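Local coordinates for IclR family transcriptional regulator (Brucella abortus, PDB 5WHM), which acts as an IclR-type transcriptional repressor, probably binding operator DNA through its helix-turn-helix domain and responding to small molecules through its GAF-like C-terminal domain, at residues P5-P10 and R20-A25; L30-C35 and S60-T65; L98-V103 and V119-R124; L197-F200 and C206-I209; F240-E245 and D249-R254. All coordinates share one frame; numbering follows the deposited sequence.

Overall arrangement
Contacts 1 to 3 are buried, contacts 4 and 5 only partly so, and the chemistry follows that division. In contacts 1 and 2, which share helix 24-33 and touch each other, nonpolar side chains do the work in and beside the DNA-binding domain. Contact 3 uses similar apolar packing to lay a helix start on the central sheet of the C-terminal domain, and all three also reach the second subunit. Contact 4, at an outermost strand of that same sheet within this chain, mixes a sulfur contact with a water bridge. Contact 5, its touching neighbour about 13 Å away between centres, brings backbone bonding and carboxylates to the start of the last helix.

Contact 1: P5-P10 and R20-A25; sequences PTMLTP and RQFVTA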
# COMPACT_ATOMS: atom_id res chain seq x y z
N PRO C 5 -0.16 21.52 11.68
CA PRO C 5 0.19 20.98 10.36
C PRO C 5 1.09 19.75 10.46
O PRO C 5 1.95 19.65 11.34
CB PRO C 5 0.90 22.16 9.66
CG PRO C 5 1.29 23.09 10.75
CD PRO C 5 0.23 22.94 11.79
N THR C 6 0.88 18.80 9.55
CA THR C 6 1.66 17.57 9.54
C THR C 6 3.15 17.89 9.45
O THR C 6 3.57 18.75 8.67
CB THR C 6 1.23 16.67 8.38
OG1 THR C 6 -0.19 16.49 8.42
CG2 THR C 6 1.90 15.29 8.44
N MSE C 7 3.94 17.23 10.29
CA MSE C 7 5.38 17.51 10.31
C MSE C 7 6.09 17.09 9.02
O MSE C 7 5.93 15.96 8.52
CB MSE C 7 6.05 16.79 11.49
CG MSE C 7 5.35 16.95 12.82
SE MSE C 7 6.33 15.94 14.18
CE MSE C 7 7.79 17.22 14.38
N LEU C 8 6.92 17.99 8.51
CA LEU C 8 7.80 17.71 7.38
C LEU C 8 9.16 17.20 7.81
O LEU C 8 9.82 16.48 7.04
CB LEU C 8 8.01 18.99 6.55
CG LEU C 8 6.76 19.69 6.03
CD1 LEU C 8 7.13 20.96 5.29
CD2 LEU C 8 5.96 18.77 5.15
N THR C 9 9.62 17.57 9.01
CA THR C 9 10.94 17.19 9.52
C THR C 9 10.79 16.65 10.94
O THR C 9 11.22 17.30 11.91
CB THR C 9 11.89 18.38 9.50
OG1 THR C 9 11.33 19.42 10.30
CG2 THR C 9 12.08 18.89 8.08
N PRO C 10 10.21 15.46 11.10
CA PRO C 10 9.91 14.96 12.45
C PRO C 10 11.14 14.62 13.28
O PRO C 10 11.01 14.41 14.49
CB PRO C 10 9.07 13.71 12.18
CG PRO C 10 9.43 13.28 10.82
CD PRO C 10 9.78 14.51 10.05
N ARG C 20 5.23 16.11 25.29
CA ARG C 20 5.49 14.86 26.02
C ARG C 20 4.77 13.66 25.40
O ARG C 20 5.21 12.51 25.58
CB ARG C 20 5.09 15.06 27.50
CG ARG C 20 4.70 13.80 28.27
CD ARG C 20 4.15 14.15 29.65
NE ARG C 20 3.25 13.13 30.20
CZ ARG C 20 3.49 12.42 31.30
NH1 ARG C 20 4.61 12.61 31.99
NH2 ARG C 20 2.60 11.53 31.73
N GLN C 21 3.70 13.90 24.64
CA GLN C 21 2.97 12.85 23.94
C GLN C 21 3.69 12.32 22.70
O GLN C 21 3.32 11.26 22.19
CB GLN C 21 1.60 13.38 23.53
CG GLN C 21 0.64 13.62 24.68
CD GLN C 21 -0.39 12.50 24.76
OE1 GLN C 21 -0.30 11.63 25.62
NE2 GLN C 21 -1.35 12.52 23.84
N PHE C 22 4.70 13.03 22.20
CA PHE C 22 5.39 12.62 20.98
C PHE C 22 6.36 11.47 21.28
O PHE C 22 7.24 11.59 22.14
CB PHE C 22 6.12 13.82 20.38
CG PHE C 22 6.75 13.55 19.04
CD1 PHE C 22 6.00 13.59 17.88
CD2 PHE C 22 8.11 13.28 18.94
CE1 PHE C 22 6.57 13.33 16.64
CE2 PHE C 22 8.68 13.04 17.71
CZ PHE C 22 7.91 13.07 16.56
N VAL C 23 6.20 10.35 20.56
CA VAL C 23 6.99 9.15 20.80
C VAL C 23 8.13 9.14 19.78
O VAL C 23 7.95 8.72 18.63
CB VAL C 23 6.14 7.87 20.72
CG1 VAL C 23 6.99 6.64 21.03
CG2 VAL C 23 4.98 7.96 21.68
N THR C 24 9.31 9.56 20.22
CA THR C 24 10.45 9.74 19.32
C THR C 24 10.87 8.43 18.65
O THR C 24 11.17 8.42 17.45
CB THR C 24 11.62 10.35 20.12
OG1 THR C 24 11.20 11.63 20.59
CG2 THR C 24 12.87 10.52 19.25
N ALA C 25 10.91 7.32 19.39
CA ALA C 25 11.33 6.05 18.78
C ALA C 25 10.41 5.61 17.64
O ALA C 25 10.87 5.00 16.67
CB ALA C 25 11.41 4.94 19.84
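Phe22 and Met7, the latter a selenomethionine, meet end to ring: the selenium of Met7 lies 3.6 Å from Phe22 CE1 and 4.0 Å from Phe22 CZ. The approach is oblique, with SE 4.6 Å from the ring centroid and 53° off the ring normal. Met7 reaches out straight through CG and then bends at chi3 (76°), which turns its methyl group away from the line of the chain and leaves SE as the atom that touches the ring. On the other side of the pairing, Phe22 has CG anti to the backbone N (chi1 -174°), a setting that carries its ring across to the loop 5-10. Here is a Met-aromatic contact, a polarisable selenium set obliquely to an aromatic ring. It ties the N-terminal arm of the chain to the residues that lead into the first helix of the DNA-binding domain, for Val23 is the N-cap of helix 24-33. Pro10 joins through its backbone, its carbonyl O standing 4.0 Å from Phe22 CZ, again obliquely to the ring. Val15 of the intervening short helix packs on both Met7 and Phe22, and Ala27 adds to the cover of the ring. Around this apolar patch the second subunit closes in: Pro10 packs on its Leu69, while Val23 N is hydrogen-bonded to its Thr65 OG1.

Contact 2: L30-C35 and S60-T65; sequences LEVLRC and SRLTHT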
# COMPACT_ATOMS: atom_id res chain seq x y z
N LEU C 30 9.62 5.11 11.66
CA LEU C 30 8.88 5.42 10.43
C LEU C 30 9.74 6.21 9.46
O LEU C 30 9.63 6.03 8.23
CB LEU C 30 7.60 6.19 10.75
CG LEU C 30 6.56 5.30 11.43
CD1 LEU C 30 5.52 6.15 12.11
CD2 LEU C 30 5.89 4.43 10.40
N GLU C 31 10.62 7.07 9.98
CA GLU C 31 11.58 7.77 9.12
C GLU C 31 12.52 6.78 8.43
O GLU C 31 12.88 6.97 7.26
CB GLU C 31 12.36 8.76 9.98
CG GLU C 31 12.77 10.03 9.31
CD GLU C 31 11.65 10.76 8.54
OE1 GLU C 31 10.53 10.97 9.06
OE2 GLU C 31 11.90 11.13 7.39
N VAL C 32 12.94 5.71 9.13
CA VAL C 32 13.71 4.64 8.48
C VAL C 32 12.89 4.00 7.35
O VAL C 32 13.39 3.81 6.24
CB VAL C 32 14.14 3.58 9.53
CG1 VAL C 32 14.61 2.27 8.82
CG2 VAL C 32 15.24 4.13 10.47
N LEU C 33 11.63 3.65 7.62
CA LEU C 33 10.83 3.03 6.57
C LEU C 33 10.63 3.97 5.39
O LEU C 33 10.56 3.52 4.24
CB LEU C 33 9.47 2.59 7.11
CG LEU C 33 9.50 1.40 8.07
CD1 LEU C 33 8.11 1.22 8.70
CD2 LEU C 33 9.96 0.13 7.30
N ARG C 34 10.57 5.29 5.64
CA ARG C 34 10.42 6.24 4.53
C ARG C 34 11.66 6.35 3.65
O ARG C 34 11.58 6.98 2.59
CB ARG C 34 10.07 7.63 5.05
CG ARG C 34 8.67 7.80 5.60
CD ARG C 34 8.39 9.30 5.83
NE ARG C 34 7.02 9.58 6.25
CZ ARG C 34 6.06 10.05 5.45
NH1 ARG C 34 4.83 10.28 5.93
NH2 ARG C 34 6.34 10.31 4.18
N CYS C 35 12.80 5.80 4.08
CA CYS C 35 14.01 5.84 3.25
C CYS C 35 13.86 4.99 2.01
O CYS C 35 14.57 5.20 1.03
CB CYS C 35 15.22 5.33 4.03
SG CYS C 35 15.79 6.49 5.25
N SER C 60 20.60 0.72 13.65
CA SER C 60 20.73 -0.74 13.80
C SER C 60 19.63 -1.32 14.67
O SER C 60 19.10 -2.40 14.36
CB SER C 60 22.09 -1.09 14.40
OG SER C 60 23.12 -0.95 13.44
N ARG C 61 19.28 -0.66 15.78
CA ARG C 61 18.18 -1.15 16.60
C ARG C 61 16.86 -1.08 15.84
O ARG C 61 16.04 -2.00 15.91
CB ARG C 61 18.07 -0.34 17.91
CG ARG C 61 19.26 -0.44 18.86
CD ARG C 61 18.97 0.31 20.16
NE ARG C 61 17.81 -0.26 20.83
CZ ARG C 61 17.20 0.26 21.89
NH1 ARG C 61 17.66 1.38 22.43
NH2 ARG C 61 16.15 -0.35 22.41
N LEU C 62 16.63 0.02 15.11
CA LEU C 62 15.36 0.19 14.40
C LEU C 62 15.19 -0.86 13.30
O LEU C 62 14.11 -1.49 13.20
CB LEU C 62 15.27 1.61 13.82
CG LEU C 62 15.31 2.70 14.89
CD1 LEU C 62 15.59 4.09 14.27
CD2 LEU C 62 14.00 2.67 15.65
N THR C 63 16.23 -1.08 12.49
CA THR C 63 16.11 -2.07 11.43
C THR C 63 16.01 -3.49 11.99
O THR C 63 15.24 -4.30 11.47
CB THR C 63 17.27 -1.98 10.42
OG1 THR C 63 18.51 -2.11 11.08
CG2 THR C 63 17.27 -0.63 9.61
N HIS C 64 16.76 -3.80 13.05
CA HIS C 64 16.62 -5.10 13.71
C HIS C 64 15.18 -5.33 14.14
O HIS C 64 14.60 -6.41 13.90
CB HIS C 64 17.56 -5.20 14.92
CG HIS C 64 17.24 -6.35 15.83
ND1 HIS C 64 17.68 -7.63 15.57
CD2 HIS C 64 16.54 -6.41 16.98
CE1 HIS C 64 17.26 -8.44 16.54
NE2 HIS C 64 16.58 -7.72 17.42
N THR C 65 14.59 -4.33 14.79
CA THR C 65 13.19 -4.41 15.21
C THR C 65 12.25 -4.63 14.01
O THR C 65 11.34 -5.46 14.05
CB THR C 65 12.84 -3.13 15.97
OG1 THR C 65 13.74 -3.03 17.07
CG2 THR C 65 11.38 -3.12 16.47
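Val32 and Leu62 mark the closest CA approach between 30-35 and 60-65, 7.6 Å from CA to CA with both CB atoms directed across the gap. The two helices belong to the winged helix-turn-helix domain: 56-69 follows helix 45-52 in the position that the recognition helix takes in this family, and 24-33 packs behind it. Val32 has a branch for each of two partners. Its CG2 methyl meets Leu62 CD1 at 3.8 Å and also grazes the CB of that leucine, whereas CG1 touches Thr63 CG2 at 4.0 Å. A chi1 of 165° puts CG1 across from the valine's own N and spreads the fork over two successive residues of the facing helix, running obliquely to Leu62 and at about a right angle to Thr63. The threonine is two-sided: its methyl is given to Val32, and its hydroxyl lies within hydrogen-bonding reach of two acceptors, Asn45 OD1 at the start of helix 45-52 and Val59 O one turn back, which would have to share or alternate for its one proton. A buried polar atom is thus provided for without disturbing the apolar seam. Ile48 and Leu66 also pack on Val32, so all three helices converge on this one side chain. Further along 60-65, on the side that meets the second subunit, Arg61 O accepts twice from a single residue: Thr65 N at 3.0 Å and Thr65 OG1 at 2.8 Å come to it from opposite faces of the carbonyl plane.

Contact 3: L98-V103 and V119-R124; sequences LMIRTV and VAMAAR
Arg101 touches Met121 with the aliphatic part of its chain, and its flat guanidinium is turned to other partners: NE forms a salt bridge with Asp133 OD1 on the adjacent strand, and NH1 donates to Met143 O of the second subunit. Met121, a selenomethionine, supplies the side chain that bridges the gap. It stands straight out from the strand, with chi1 and chi2 both near 180°, then bends at chi3 (65°) to present SE and CE together. The CG2 methyl of Ile100 sits 4.0 Å from Met121 SE and equally far from Met121 CE, while Arg101 CG lies 4.1 Å from Met121 CE. In the GAF-like domain this is helix-on-sheet packing: the start of helix 101-115 rests against strand 118-125, an inner strand of a six-stranded antiparallel sheet. Leu231 and Tyr228 continue the apolar cover round Ile100, and Leu132 and Phe233 flank Met121. A type I turn from Leu98 to Arg101 leads into the helix, and Met99 O takes bonds from both Thr102 N and Thr102 OG1, the hydroxyl at 3.0 Å.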
# COMPACT_ATOMS: atom_id res chain seq x y z
N LEU C 98 -10.96 3.70 -0.88
CA LEU C 98 -11.73 4.76 -0.22
C LEU C 98 -13.13 4.83 -0.80
O LEU C 98 -13.32 4.70 -2.01
CB LEU C 98 -11.03 6.11 -0.41
CG LEU C 98 -9.67 6.18 0.25
CD1 LEU C 98 -8.98 7.47 -0.23
CD2 LEU C 98 -9.84 6.20 1.77
N MSE C 99 -14.12 5.05 0.06
CA MSE C 99 -15.50 5.00 -0.44
C MSE C 99 -15.83 6.14 -1.43
O MSE C 99 -16.77 6.03 -2.23
CB MSE C 99 -16.48 4.99 0.73
CG MSE C 99 -16.58 3.64 1.46
SE MSE C 99 -17.10 2.12 0.30
CE MSE C 99 -18.78 2.81 -0.39
N ILE C 100 -15.05 7.23 -1.39
CA ILE C 100 -15.30 8.30 -2.35
C ILE C 100 -15.11 7.81 -3.78
O ILE C 100 -15.71 8.37 -4.70
CB ILE C 100 -14.40 9.53 -2.04
CG1 ILE C 100 -14.82 10.70 -2.95
CG2 ILE C 100 -12.92 9.19 -2.24
CD1 ILE C 100 -14.48 12.04 -2.40
N ARG C 101 -14.34 6.73 -3.98
CA ARG C 101 -14.19 6.16 -5.33
C ARG C 101 -15.52 5.77 -5.94
O ARG C 101 -15.65 5.80 -7.17
CB ARG C 101 -13.29 4.92 -5.33
CG ARG C 101 -11.83 5.15 -5.01
CD ARG C 101 -11.09 3.78 -4.98
NE ARG C 101 -11.20 3.20 -6.31
CZ ARG C 101 -11.23 1.90 -6.58
NH1 ARG C 101 -11.15 0.97 -5.60
NH2 ARG C 101 -11.36 1.52 -7.84
N THR C 102 -16.51 5.37 -5.15
CA THR C 102 -17.76 4.96 -5.79
C THR C 102 -18.51 6.15 -6.40
O THR C 102 -19.33 5.95 -7.30
CB THR C 102 -18.68 4.23 -4.80
OG1 THR C 102 -19.18 5.16 -3.83
CG2 THR C 102 -17.92 3.07 -4.09
N VAL C 103 -18.26 7.36 -5.92
CA VAL C 103 -18.80 8.55 -6.57
C VAL C 103 -17.86 9.07 -7.64
O VAL C 103 -18.28 9.41 -8.75
CB VAL C 103 -19.08 9.64 -5.51
CG1 VAL C 103 -19.36 10.98 -6.17
CG2 VAL C 103 -20.22 9.21 -4.61
N VAL C 119 -7.18 10.17 -15.90
CA VAL C 119 -7.74 11.03 -14.86
C VAL C 119 -7.40 10.39 -13.52
O VAL C 119 -7.58 9.17 -13.35
CB VAL C 119 -9.26 11.21 -15.03
CG1 VAL C 119 -9.87 12.04 -13.92
CG2 VAL C 119 -9.56 11.88 -16.44
N ALA C 120 -6.88 11.19 -12.58
CA ALA C 120 -6.39 10.66 -11.31
C ALA C 120 -6.95 11.48 -10.16
O ALA C 120 -7.37 12.64 -10.32
CB ALA C 120 -4.85 10.62 -11.23
N MSE C 121 -6.95 10.85 -8.98
CA MSE C 121 -7.28 11.49 -7.73
C MSE C 121 -6.08 11.33 -6.77
O MSE C 121 -5.55 10.23 -6.64
CB MSE C 121 -8.55 10.88 -7.13
CG MSE C 121 -8.95 11.47 -5.80
SE MSE C 121 -10.56 10.60 -5.08
CE MSE C 121 -9.91 8.76 -4.78
N ALA C 122 -5.65 12.43 -6.15
CA ALA C 122 -4.41 12.47 -5.38
C ALA C 122 -4.61 13.27 -4.10
O ALA C 122 -5.53 14.09 -4.01
CB ALA C 122 -3.26 13.10 -6.19
N ALA C 123 -3.74 13.02 -3.11
CA ALA C 123 -3.68 13.85 -1.91
C ALA C 123 -2.21 13.97 -1.47
O ALA C 123 -1.36 13.16 -1.86
CB ALA C 123 -4.53 13.27 -0.76
N ARG C 124 -1.93 14.98 -0.67
CA ARG C 124 -0.55 15.30 -0.32
C ARG C 124 -0.05 14.40 0.81
O ARG C 124 -0.78 14.11 1.76
CB ARG C 124 -0.44 16.76 0.11
CG ARG C 124 0.98 17.17 0.44
CD ARG C 124 1.07 18.67 0.75
NE ARG C 124 0.42 19.01 2.02
CZ ARG C 124 1.04 18.99 3.20
NH1 ARG C 124 2.31 18.60 3.30
NH2 ARG C 124 0.37 19.33 4.29

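Contact 4: L197-F200 and C206-I209; sequences LRDF and CLSI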
# COMPACT_ATOMS: atom_id res chain seq x y z
N LEU C 197 -0.71 29.63 -9.46
CA LEU C 197 -1.57 30.25 -8.46
C LEU C 197 -2.45 31.30 -9.10
O LEU C 197 -3.62 31.45 -8.73
CB LEU C 197 -0.73 30.84 -7.32
CG LEU C 197 0.13 29.85 -6.52
CD1 LEU C 197 1.03 30.58 -5.50
CD2 LEU C 197 -0.69 28.77 -5.81
N ARG C 198 -1.90 32.04 -10.07
CA ARG C 198 -2.67 33.03 -10.80
C ARG C 198 -3.76 32.38 -11.64
O ARG C 198 -4.90 32.87 -11.69
CB ARG C 198 -1.71 33.83 -11.69
CG ARG C 198 -2.38 34.82 -12.54
CD ARG C 198 -3.09 35.86 -11.69
NE ARG C 198 -2.22 36.46 -10.69
CZ ARG C 198 -1.47 37.54 -10.91
NH1 ARG C 198 -1.49 38.11 -12.10
NH2 ARG C 198 -0.70 38.05 -9.95
N ASP C 199 -3.41 31.30 -12.36
CA ASP C 199 -4.40 30.53 -13.10
C ASP C 199 -5.51 30.02 -12.19
O ASP C 199 -6.68 29.99 -12.58
CB ASP C 199 -3.73 29.35 -13.81
CG ASP C 199 -3.14 29.74 -15.16
OD1 ASP C 199 -3.19 30.94 -15.51
OD2 ASP C 199 -2.65 28.84 -15.88
N PHE C 200 -5.17 29.58 -10.98
CA PHE C 200 -6.23 29.10 -10.09
C PHE C 200 -7.16 30.24 -9.68
O PHE C 200 -8.38 30.09 -9.73
CB PHE C 200 -5.63 28.40 -8.87
CG PHE C 200 -6.67 27.86 -7.94
CD1 PHE C 200 -7.42 26.74 -8.30
CD2 PHE C 200 -6.92 28.48 -6.72
CE1 PHE C 200 -8.40 26.26 -7.46
CE2 PHE C 200 -7.91 27.99 -5.86
CZ PHE C 200 -8.64 26.89 -6.23
N CYS C 206 -5.20 24.51 -12.18
CA CYS C 206 -3.76 24.67 -12.34
C CYS C 206 -3.28 23.80 -13.49
O CYS C 206 -3.72 22.66 -13.62
CB CYS C 206 -2.99 24.26 -11.05
SG CYS C 206 -3.16 25.48 -9.72
N LEU C 207 -2.35 24.32 -14.28
CA LEU C 207 -1.72 23.57 -15.36
C LEU C 207 -0.30 23.17 -14.99
O LEU C 207 0.38 23.82 -14.18
CB LEU C 207 -1.65 24.40 -16.65
CG LEU C 207 -2.95 25.00 -17.17
CD1 LEU C 207 -2.74 26.03 -18.32
CD2 LEU C 207 -3.81 23.84 -17.63
N SER C 208 0.17 22.11 -15.65
CA SER C 208 1.60 21.83 -15.78
C SER C 208 1.85 21.48 -17.24
O SER C 208 1.64 20.34 -17.65
CB SER C 208 2.06 20.71 -14.86
OG SER C 208 3.44 20.50 -15.07
N ILE C 209 2.27 22.47 -18.03
CA ILE C 209 2.56 22.27 -19.45
C ILE C 209 4.03 21.88 -19.56
O ILE C 209 4.92 22.73 -19.72
CB ILE C 209 2.23 23.51 -20.28
CG1 ILE C 209 0.77 23.92 -20.07
CG2 ILE C 209 2.53 23.25 -21.76
CD1 ILE C 209 -0.22 22.80 -20.34
O HOH W 1 -1.42 26.99 -14.47
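Asp199 is the first residue of 197-200 to reach strand 206-209, and it does so in two ways. Its OD2 lies 3.7 Å from Leu207 CD1, the two side chains running at about a right angle, and the same oxygen accepts a 2.6 Å hydrogen bond from a water. That water in turn accepts from Leu207 N at 2.8 Å, so a single molecule links the carboxylate to the strand backbone. One residue on, Phe200 uses its CB rather than its ring, meeting Cys206 SG at 3.9 Å. A chi1 of -179° swings the Phe200 ring opposite its own N and carries it on to Ala164 and Pro222. Backbone bonding alternates along the strand in the usual way: Cys206 and Ser208 make backbone hydrogen bonds to strand 216-225, whereas Leu207 N faces the other way, consistent with a water serving it. Leu207 O finds its partner in Arg160 NH1. This strand, an outermost one of the antiparallel sheet within this chain, is thus bordered by helix 186-203 at Cys206 and Leu207, by helix 157-165 at Cys206 and Ser208, and by Arg244 and Glu248 of helix 244-265 over Leu207.

Contact 5: F240-E245 and D249-R254; sequences FQLPRE and DDIGPR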
# COMPACT_ATOMS: atom_id res chain seq x y z
N PHE C 240 1.46 16.24 -27.12
CA PHE C 240 0.93 16.36 -28.48
C PHE C 240 -0.57 16.08 -28.52
O PHE C 240 -1.26 16.56 -29.42
CB PHE C 240 1.68 15.42 -29.44
CG PHE C 240 1.20 13.98 -29.41
CD1 PHE C 240 0.21 13.54 -30.29
CD2 PHE C 240 1.75 13.06 -28.51
CE1 PHE C 240 -0.23 12.21 -30.27
CE2 PHE C 240 1.31 11.72 -28.49
CZ PHE C 240 0.32 11.31 -29.36
N GLN C 241 -1.09 15.32 -27.56
CA GLN C 241 -2.52 15.04 -27.53
C GLN C 241 -3.32 16.09 -26.77
O GLN C 241 -4.49 16.33 -27.08
CB GLN C 241 -2.74 13.68 -26.88
CG GLN C 241 -4.16 13.35 -26.58
CD GLN C 241 -4.30 12.00 -25.92
OE1 GLN C 241 -3.31 11.29 -25.72
NE2 GLN C 241 -5.52 11.64 -25.58
N LEU C 242 -2.69 16.74 -25.79
CA LEU C 242 -3.35 17.69 -24.89
C LEU C 242 -2.60 19.01 -24.91
O LEU C 242 -1.88 19.34 -23.97
CB LEU C 242 -3.42 17.15 -23.46
CG LEU C 242 -4.24 15.88 -23.23
CD1 LEU C 242 -4.00 15.34 -21.83
CD2 LEU C 242 -5.72 16.18 -23.43
N PRO C 243 -2.74 19.78 -25.99
CA PRO C 243 -2.13 21.12 -26.00
C PRO C 243 -2.72 22.01 -24.92
O PRO C 243 -3.83 21.78 -24.42
CB PRO C 243 -2.47 21.65 -27.40
CG PRO C 243 -2.69 20.42 -28.21
CD PRO C 243 -3.31 19.43 -27.30
N ARG C 244 -1.97 23.07 -24.58
CA ARG C 244 -2.44 24.07 -23.62
C ARG C 244 -3.86 24.54 -23.94
O ARG C 244 -4.72 24.59 -23.06
CB ARG C 244 -1.47 25.25 -23.60
CG ARG C 244 -2.05 26.54 -23.01
CD ARG C 244 -1.04 27.69 -23.03
NE ARG C 244 0.13 27.44 -22.18
CZ ARG C 244 0.18 27.69 -20.87
NH1 ARG C 244 -0.87 28.18 -20.23
NH2 ARG C 244 1.30 27.46 -20.20
N GLU C 245 -4.12 24.83 -25.21
CA GLU C 245 -5.43 25.35 -25.61
C GLU C 245 -6.56 24.35 -25.31
O GLU C 245 -7.63 24.74 -24.82
CB GLU C 245 -5.42 25.72 -27.09
CG GLU C 245 -6.81 25.99 -27.64
CD GLU C 245 -6.77 26.63 -29.01
OE1 GLU C 245 -5.66 26.80 -29.56
OE2 GLU C 245 -7.86 26.96 -29.54
N ASP C 249 -9.41 25.52 -22.59
CA ASP C 249 -10.74 25.78 -23.14
C ASP C 249 -11.72 24.63 -22.95
O ASP C 249 -12.94 24.86 -22.99
CB ASP C 249 -10.64 26.07 -24.63
CG ASP C 249 -9.92 27.39 -24.95
OD1 ASP C 249 -9.45 28.11 -24.02
OD2 ASP C 249 -9.82 27.70 -26.15
N ASP C 250 -11.23 23.40 -22.79
CA ASP C 250 -12.09 22.23 -22.87
C ASP C 250 -11.90 21.36 -21.62
O ASP C 250 -12.82 21.22 -20.81
CB ASP C 250 -11.78 21.44 -24.16
CG ASP C 250 -12.75 20.26 -24.41
OD1 ASP C 250 -13.80 20.19 -23.73
OD2 ASP C 250 -12.48 19.41 -25.30
N ILE C 251 -10.73 20.78 -21.43
CA ILE C 251 -10.57 19.79 -20.35
C ILE C 251 -10.67 20.46 -18.98
O ILE C 251 -11.33 19.95 -18.06
CB ILE C 251 -9.25 19.02 -20.50
CG1 ILE C 251 -9.19 18.29 -21.85
CG2 ILE C 251 -9.10 17.96 -19.35
CD1 ILE C 251 -10.43 17.49 -22.17
N GLY C 252 -9.99 21.59 -18.80
CA GLY C 252 -10.00 22.28 -17.53
C GLY C 252 -11.40 22.60 -17.03
O GLY C 252 -11.78 22.21 -15.92
N PRO C 253 -12.20 23.32 -17.85
CA PRO C 253 -13.62 23.55 -17.49
C PRO C 253 -14.40 22.26 -17.22
O PRO C 253 -15.15 22.20 -16.24
CB PRO C 253 -14.16 24.33 -18.70
CG PRO C 253 -12.97 25.12 -19.15
CD PRO C 253 -11.79 24.19 -18.98
N ARG C 254 -14.24 21.23 -18.05
CA ARG C 254 -14.89 19.95 -17.75
C ARG C 254 -14.42 19.36 -16.43
O ARG C 254 -15.20 18.74 -15.71
CB ARG C 254 -14.64 18.95 -18.88
CG ARG C 254 -15.29 19.32 -20.17
CD ARG C 254 -14.75 18.45 -21.26
NE ARG C 254 -15.73 17.44 -21.64
CZ ARG C 254 -16.48 17.52 -22.73
NH1 ARG C 254 -16.35 18.55 -23.55
NH2 ARG C 254 -17.35 16.56 -22.98
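Glu245 and Asp249 are joined first by the backbone: Asp249 N donates to Glu245 O over 3.0 Å with an N-H...O angle of 155°, the ordinary i to i+4 bond in the opening turns of helix 244-265. Glu245 O also packs against Asp249 CB at 3.3 Å and CG at 3.5 Å. The helix then widens into a pi-type turn at 249-251 and kinks at Pro253, whose N can donate no bond. The apolar share is modest. Leu242 CD2 meets Ile251 CG1 at 4.4 Å, linking the loop before the helix to its buried side, where Ile251 also packs on Tyr114 and Ala115 of helix 101-115. Charge forms a third group. Asp249 OD2 lies 3.8 Å from Glu245 CG and 4.0 Å from Glu245 OE2, the two carboxylate planes 66° apart. Beyond them Asp250 OD1 uses its syn lone pair for a salt bridge of 3.0 Å to Arg254 NH1, while Asp250 OD2 is hydrogen-bonded to Tyr114 OH; Arg254 makes a cation-pi contact with that same tyrosine. Two like-charged carboxylates so close probably raise each other's pKa somewhat, though the nearby helix N-terminus may stabilise their charge, most directly for Glu245, and solvent would screen the repulsion.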